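Local coordinates for protein transcriptional regulator, PadR family (Bacillus cereus, PDB 4ESB) that probably binds DNA as a winged helix-turn-helix dimer of the PadR family and so regulates transcription, at residues Q83-E86 / F87-S90; M93-T96 / T97-L101. All blocks are in the same frame, centred on the assembly; numbering follows the deposited sequence.

Contact 1: residues Q83-E86 / F87-S90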
loop_
_atom_site.group_PDB
_atom_site.type_symbol
_atom_site.label_atom_id
_atom_site.label_comp_id
_atom_site.label_asym_id
_atom_site.label_seq_id
_atom_site.Cartn_x
_atom_site.Cartn_y
_atom_site.Cartn_z
ATOM N N GLN A 83 -7.234 -14.304 -6.220
ATOM C CA GLN A 83 -6.232 -13.360 -5.751
ATOM C C GLN A 83 -6.804 -11.948 -5.683
ATOM O O GLN A 83 -6.415 -11.154 -4.828
ATOM C CB GLN A 83 -5.011 -13.399 -6.671
ATOM C CG GLN A 83 -3.799 -12.647 -6.141
ATOM C CD GLN A 83 -2.523 -13.012 -6.878
ATOM O OE1 GLN A 83 -2.273 -14.185 -7.161
ATOM N NE2 GLN A 83 -1.711 -12.007 -7.196
ATOM N N LEU A 84 -7.732 -11.641 -6.583
ATOM C CA LEU A 84 -8.419 -10.357 -6.557
ATOM C C LEU A 84 -9.208 -10.208 -5.262
ATOM O O LEU A 84 -9.244 -9.129 -4.670
ATOM C CB LEU A 84 -9.346 -10.214 -7.766
ATOM C CG LEU A 84 -10.274 -8.995 -7.759
ATOM C CD1 LEU A 84 -9.477 -7.697 -7.705
ATOM C CD2 LEU A 84 -11.185 -9.013 -8.975
ATOM N N GLU A 85 -9.835 -11.293 -4.817
ATOM C CA GLU A 85 -10.599 -11.269 -3.575
ATOM C C GLU A 85 -9.670 -11.068 -2.383
ATOM O O GLU A 85 -9.996 -10.336 -1.450
ATOM C CB GLU A 85 -11.407 -12.558 -3.403
ATOM C CG GLU A 85 -12.510 -12.743 -4.437
ATOM C CD GLU A 85 -13.364 -11.501 -4.606
ATOM O OE1 GLU A 85 -14.074 -11.134 -3.645
ATOM O OE2 GLU A 85 -13.321 -10.887 -5.695
ATOM N N GLU A 86 -8.513 -11.722 -2.416
ATOM C CA GLU A 86 -7.500 -11.521 -1.388
ATOM C C GLU A 86 -7.090 -10.051 -1.331
ATOM O O GLU A 86 -6.960 -9.479 -0.250
ATOM C CB GLU A 86 -6.274 -12.393 -1.662
ATOM C CG GLU A 86 -6.538 -13.886 -1.560
ATOM C CD GLU A 86 -5.384 -14.715 -2.088
ATOM O OE1 GLU A 86 -4.325 -14.130 -2.404
ATOM O OE2 GLU A 86 -5.533 -15.952 -2.186
ATOM N N PHE A 87 -6.890 -9.441 -2.497
ATOM C CA PHE A 87 -6.492 -8.037 -2.564
ATOM C C PHE A 87 -7.566 -7.113 -1.996
ATOM O O PHE A 87 -7.261 -6.182 -1.252
ATOM C CB PHE A 87 -6.170 -7.631 -4.004
ATOM C CG PHE A 87 -5.982 -6.152 -4.184
ATOM C CD1 PHE A 87 -4.819 -5.535 -3.753
ATOM C CD2 PHE A 87 -6.966 -5.379 -4.777
ATOM C CE1 PHE A 87 -4.641 -4.175 -3.911
ATOM C CE2 PHE A 87 -6.794 -4.016 -4.939
ATOM C CZ PHE A 87 -5.629 -3.414 -4.505
ATOM N N LYS A 88 -8.821 -7.368 -2.352
ATOM C CA LYS A 88 -9.929 -6.551 -1.866
ATOM C C LYS A 88 -10.028 -6.607 -0.350
ATOM O O LYS A 88 -10.326 -5.602 0.297
ATOM C CB LYS A 88 -11.249 -7.004 -2.491
ATOM C CG LYS A 88 -11.346 -6.702 -3.974
ATOM C CD LYS A 88 -12.668 -7.163 -4.570
ATOM C CE LYS A 88 -12.747 -6.816 -6.054
ATOM N NZ LYS A 88 -13.990 -7.311 -6.711
ATOM N N GLN A 89 -9.775 -7.782 0.218
ATOM C CA GLN A 89 -9.853 -7.958 1.660
ATOM C C GLN A 89 -8.697 -7.248 2.345
ATOM O O GLN A 89 -8.903 -6.471 3.276
ATOM C CB GLN A 89 -9.855 -9.443 2.014
ATOM C CG GLN A 89 -11.206 -10.098 1.809
ATOM C CD GLN A 89 -11.115 -11.606 1.700
ATOM O OE1 GLN A 89 -10.139 -12.215 2.141
ATOM N NE2 GLN A 89 -12.132 -12.216 1.101
ATOM N N SER A 90 -7.480 -7.514 1.881
ATOM C CA SER A 90 -6.301 -6.860 2.430
ATOM C C SER A 90 -6.439 -5.345 2.329
ATOM O O SER A 90 -6.167 -4.629 3.292
ATOM C CB SER A 90 -5.036 -7.306 1.692
ATOM O OG SER A 90 -4.960 -8.717 1.592
#
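K88 reaches back along its helix over L84 and ends near the carboxylate of E85. K88 CB lies 3.6 Å from L84 O, and K88 CG is nearer, 3.3 Å from L84 O. CD then runs on past that oxygen toward E85 OE2. K88 CE rests against the branch of L84, 3.7 Å from L84 CG, with both methyls of L84 close by. K88 NZ ends 3.8 Å from E85 OE2, a long salt bridge that probably adds only a modest attraction. The lysine is extended beyond CG. E85 is bent instead, with chi2 at -48°, which curls its carboxylate back toward the lysine.

All of this lies on helix 78-101, the long C-terminal helix that follows the wing strands of the winged helix-turn-helix fold. L84 and K88 both touch Y16 on helix 10-20.

F87 CD2 lies 4.5 Å from L84 CD1, a loose apolar contact. The F87 side chain also packs on V9 of the same chain and on M5 of the second subunit. S90 OG donates to E86 O at 2.8 Å, from above the carbonyl plane. E86 O also accepts the S90 backbone N-H, nearly straight at 174°. A weak hydrogen bond joins S90 OG to Q4 of the second subunit.

Contact 2: residues M93-T96 / T97-L101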
loop_
_atom_site.group_PDB
_atom_site.type_symbol
_atom_site.label_atom_id
_atom_site.label_comp_id
_atom_site.label_asym_id
_atom_site.label_seq_id
_atom_site.Cartn_x
_atom_site.Cartn_y
_atom_site.Cartn_z
ATOM N N MET A 93 -8.798 -3.613 4.731
ATOM C CA MET A 93 -8.239 -3.730 6.069
ATOM C C MET A 93 -7.216 -2.621 6.299
ATOM O O MET A 93 -7.344 -1.822 7.226
ATOM C CB MET A 93 -7.569 -5.096 6.210
ATOM C CG MET A 93 -7.551 -5.660 7.617
ATOM S SD MET A 93 -7.102 -7.409 7.631
ATOM C CE MET A 93 -8.474 -8.125 6.720
ATOM N N VAL A 94 -6.203 -2.581 5.440
ATOM C CA VAL A 94 -5.140 -1.585 5.535
ATOM C C VAL A 94 -5.673 -0.164 5.356
ATOM O O VAL A 94 -5.264 0.754 6.065
ATOM C CB VAL A 94 -4.036 -1.848 4.488
ATOM C CG1 VAL A 94 -4.596 -1.742 3.075
ATOM C CG2 VAL A 94 -2.878 -0.885 4.677
ATOM N N SER A 95 -6.583 0.013 4.404
ATOM C CA SER A 95 -7.182 1.317 4.151
ATOM C C SER A 95 -7.836 1.846 5.422
ATOM O O SER A 95 -7.588 2.977 5.838
ATOM C CB SER A 95 -8.217 1.212 3.029
ATOM O OG SER A 95 -8.963 2.410 2.896
ATOM N N THR A 96 -8.669 1.014 6.035
ATOM C CA THR A 96 -9.359 1.377 7.268
ATOM C C THR A 96 -8.363 1.682 8.383
ATOM O O THR A 96 -8.496 2.678 9.093
ATOM C CB THR A 96 -10.295 0.242 7.725
ATOM O OG1 THR A 96 -11.443 0.193 6.868
ATOM C CG2 THR A 96 -10.752 0.452 9.165
ATOM N N THR A 97 -7.366 0.817 8.525
ATOM C CA THR A 97 -6.370 0.947 9.585
ATOM C C THR A 97 -5.568 2.245 9.465
ATOM O O THR A 97 -5.450 3.002 10.428
ATOM C CB THR A 97 -5.402 -0.254 9.577
ATOM O OG1 THR A 97 -6.125 -1.454 9.884
ATOM C CG2 THR A 97 -4.289 -0.068 10.594
ATOM N N VAL A 98 -5.017 2.496 8.282
ATOM C CA VAL A 98 -4.196 3.682 8.062
ATOM C C VAL A 98 -5.022 4.972 8.107
ATOM O O VAL A 98 -4.606 5.962 8.706
ATOM C CB VAL A 98 -3.444 3.604 6.714
ATOM C CG1 VAL A 98 -2.786 4.941 6.383
ATOM C CG2 VAL A 98 -2.404 2.495 6.748
ATOM N N ASN A 99 -6.189 4.957 7.472
ATOM C CA ASN A 99 -7.034 6.148 7.417
ATOM C C ASN A 99 -7.561 6.573 8.784
ATOM O O ASN A 99 -7.671 7.765 9.062
ATOM C CB ASN A 99 -8.202 5.947 6.447
ATOM C CG ASN A 99 -7.816 6.222 5.007
ATOM O OD1 ASN A 99 -6.928 7.030 4.736
ATOM N ND2 ASN A 99 -8.487 5.555 4.075
ATOM N N ASN A 100 -7.898 5.608 9.634
ATOM C CA ASN A 100 -8.338 5.929 10.987
ATOM C C ASN A 100 -7.198 6.529 11.798
ATOM O O ASN A 100 -7.395 7.469 12.569
ATOM C CB ASN A 100 -8.877 4.689 11.702
ATOM C CG ASN A 100 -10.244 4.270 11.199
ATOM O OD1 ASN A 100 -10.905 5.009 10.466
ATOM N ND2 ASN A 100 -10.684 3.084 11.604
ATOM N N LEU A 101 -6.000 5.982 11.615
ATOM C CA LEU A 101 -4.830 6.431 12.357
ATOM C C LEU A 101 -4.458 7.876 12.034
ATOM O O LEU A 101 -4.237 8.684 12.935
ATOM C CB LEU A 101 -3.633 5.526 12.062
ATOM C CG LEU A 101 -2.357 5.901 12.817
ATOM C CD1 LEU A 101 -2.586 5.818 14.318
ATOM C CD2 LEU A 101 -1.199 5.010 12.398
#
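This is a local contact between successive turns near the C-terminal end of helix 78-101, where the helix faces the second subunit. V94 and V98 lie side by side and point the same way. V94 CG2 meets V98 CG2 at 4.0 Å. T97 OG1 lies beside its own backbone N, with chi1 at -64°, and donates to M93 O at 2.9 Å. The hydroxyl comes from above the carbonyl plane. The T97 backbone N-H uses the same oxygen, so M93 O is gripped by two donors from one residue.

T96 and N100 also run side by side on an exposed flank, with T96 CG2 3.6 Å from N100 ND2. T96 OG1 is hydrogen-bonded to G92 O, one turn back. N99 folds over S95 O, with N99 CB 3.1 Å from S95 O. The amide of N99 also reaches the partner: OD1 accepts from W91 NE1 of the second subunit, and ND2 bonds weakly to S95 OG there. S95 OG has the reciprocal weak bond to N99 ND2 of the second subunit.

L101 packs on C13 of helix 10-20 and V98 on W91 of helix 78-101, both of the second subunit, while V94 and T97 meet V9 and F37 of that subunit, which lie outside its helices and strands.

In the fold
Contacts 1 and 2 are in series on helix 78-101, with centres about 16 Å apart. Contact 1 is centred about 12 Å from the centre of the chain, and contact 2 about 22 Å. The helix therefore runs outward from its own domain as it passes from 83-90 to 93-101. Contact 1 joins the helix to helix 10-20 of the same chain and meets the partner mainly at its later half. Contact 2 belongs more fully to the dimer interface, with six residues within reach of the second subunit against two in contact 1. The helix thus probably helps to join the winged helix-turn-helix domain to the dimer interface.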